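Side-chain contact in 3-oxoacyl-[acyl-carrier-protein] reductase (Sinorhizobium meliloti, PDB 3U9L), which probably reduces 3-oxoacyl groups carried on acyl carrier protein, using NADPH: residues M286-V290 against G291-L295. Residues are numbered along the deposited sequence; the frame is centred on the assembly and turned at random.
Sequences MLHRV and GLSDL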
loop_
_atom_site.group_PDB
_atom_site.type_symbol
_atom_site.label_atom_id
_atom_site.label_comp_id
_atom_site.label_asym_id
_atom_site.label_seq_id
_atom_site.Cartn_x
_atom_site.Cartn_y
_atom_site.Cartn_z
HETATM N N MSE A 286 -4.430 2.630 -19.945
HETATM C CA MSE A 286 -5.473 3.492 -19.418
HETATM C C MSE A 286 -5.119 4.964 -19.772
HETATM O O MSE A 286 -5.968 5.749 -20.152
HETATM C CB MSE A 286 -5.641 3.285 -17.928
HETATM C CG MSE A 286 -6.493 4.353 -17.229
HETATM SE SE MSE A 286 -8.377 4.380 -17.949
HETATM C CE MSE A 286 -9.072 2.831 -16.995
ATOM N N LEU A 287 -3.855 5.330 -19.701
ATOM C CA LEU A 287 -3.511 6.731 -19.937
ATOM C C LEU A 287 -3.644 7.058 -21.424
ATOM O O LEU A 287 -4.029 8.171 -21.791
ATOM C CB LEU A 287 -2.086 6.997 -19.413
ATOM C CG LEU A 287 -1.986 7.026 -17.871
ATOM C CD1 LEU A 287 -0.526 7.228 -17.485
ATOM C CD2 LEU A 287 -2.911 8.182 -17.310
ATOM N N HIS A 288 -3.355 6.076 -22.282
ATOM C CA HIS A 288 -3.611 6.243 -23.720
ATOM C C HIS A 288 -5.100 6.386 -23.960
ATOM O O HIS A 288 -5.559 7.274 -24.673
ATOM C CB HIS A 288 -3.061 5.037 -24.476
ATOM C CG HIS A 288 -1.594 5.109 -24.717
ATOM N ND1 HIS A 288 -1.055 5.887 -25.711
ATOM C CD2 HIS A 288 -0.548 4.450 -24.145
ATOM C CE1 HIS A 288 0.272 5.737 -25.725
ATOM N NE2 HIS A 288 0.596 4.857 -24.785
ATOM N N ARG A 289 -5.874 5.544 -23.301
ATOM C CA ARG A 289 -7.313 5.550 -23.434
ATOM C C ARG A 289 -7.946 6.888 -23.083
ATOM O O ARG A 289 -8.856 7.304 -23.746
ATOM C CB ARG A 289 -7.895 4.459 -22.535
ATOM C CG ARG A 289 -9.429 4.415 -22.547
ATOM C CD ARG A 289 -9.852 3.271 -21.655
ATOM N NE ARG A 289 -11.292 3.097 -21.568
ATOM C CZ ARG A 289 -11.902 2.297 -20.698
ATOM N NH1 ARG A 289 -11.163 1.586 -19.812
ATOM N NH2 ARG A 289 -13.235 2.233 -20.690
ATOM N N VAL A 290 -7.458 7.573 -22.046
ATOM C CA VAL A 290 -8.075 8.837 -21.664
ATOM C C VAL A 290 -7.429 10.088 -22.287
ATOM O O VAL A 290 -7.817 11.198 -21.962
ATOM C CB VAL A 290 -8.181 8.990 -20.136
ATOM C CG1 VAL A 290 -9.080 7.876 -19.568
ATOM C CG2 VAL A 290 -6.790 8.985 -19.488
ATOM N N GLY A 291 -6.421 9.908 -23.127
ATOM C CA GLY A 291 -5.818 11.032 -23.814
ATOM C C GLY A 291 -4.691 11.624 -22.995
ATOM O O GLY A 291 -4.295 12.774 -23.245
ATOM N N LEU A 292 -4.163 10.873 -22.020
ATOM C CA LEU A 292 -3.067 11.392 -21.195
ATOM C C LEU A 292 -1.775 10.656 -21.381
ATOM O O LEU A 292 -0.986 10.523 -20.438
ATOM C CB LEU A 292 -3.452 11.392 -19.716
ATOM C CG LEU A 292 -4.532 12.446 -19.416
ATOM C CD1 LEU A 292 -5.112 12.119 -18.040
ATOM C CD2 LEU A 292 -3.847 13.829 -19.408
ATOM N N SER A 293 -1.518 10.182 -22.594
ATOM C CA SER A 293 -0.317 9.378 -22.798
ATOM C C SER A 293 0.982 10.197 -22.634
ATOM O O SER A 293 2.054 9.633 -22.482
ATOM C CB SER A 293 -0.329 8.743 -24.196
ATOM O OG SER A 293 -0.299 9.780 -25.156
ATOM N N ASP A 294 0.905 11.522 -22.704
ATOM C CA ASP A 294 2.113 12.337 -22.539
ATOM C C ASP A 294 2.689 12.184 -21.115
ATOM O O ASP A 294 3.891 12.374 -20.892
ATOM C CB ASP A 294 1.836 13.821 -22.872
ATOM C CG ASP A 294 1.058 14.538 -21.758
ATOM O OD1 ASP A 294 1.647 15.389 -21.016
ATOM O OD2 ASP A 294 -0.145 14.242 -21.589
ATOM N N LEU A 295 1.833 11.840 -20.160
ATOM C CA LEU A 295 2.263 11.609 -18.779
ATOM C C LEU A 295 3.202 10.393 -18.642
ATOM O O LEU A 295 3.831 10.220 -17.600
ATOM C CB LEU A 295 1.063 11.429 -17.852
ATOM C CG LEU A 295 0.177 12.673 -17.860
ATOM C CD1 LEU A 295 -0.937 12.500 -16.813
ATOM C CD2 LEU A 295 1.007 13.949 -17.649
#
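With chi1 at -81°, His288 carries its imidazole on the side of its backbone N, trans to its own carbonyl carbon, and the ring lies against Ser293, where the chain has come back round after the end of helix 272-289. That return is a Schellman motif: Gly291 has positive phi and is the first residue to leave helical geometry. The main evidence is the 6→1 bond from Leu292 N to Leu287 O, 2.7 Å long, with the donor lying near the carbonyl plane. A second, longer bond, the 5→2 bond from Gly291 N to His288 O at 3.2 Å, is straight enough at the hydrogen (151°) but meets the carbonyl from above its plane, away from the lone pairs.

Apolar side chains pack against one another across the turn. Leu287 CD2 meets Leu292 CB at 4.0 Å, the apolar contact expected between the residues flanking a Schellman turn. A different branch of Leu292, CD1, meets Val290 CG2, held between its own N and carbonyl carbon, at 3.8 Å. Both leucines are buried: Leu287 also packs on Leu296, and Leu292 on Arg180 and on Glu226 of the second subunit. The helix end therefore sits at the dimer interface, where Arg289 reaches across to hydrogen-bond Ala268 O of that subunit.

On the more exposed side the contact is a CH-pi interaction. Ser293 CB stands over one face of the His288 ring, 3.6 Å from the centroid and displaced toward the ND1-CE1 side of the ring, with Ser293 CB 3.3 Å from His288 ND1 and 3.4 Å from His288 CE1.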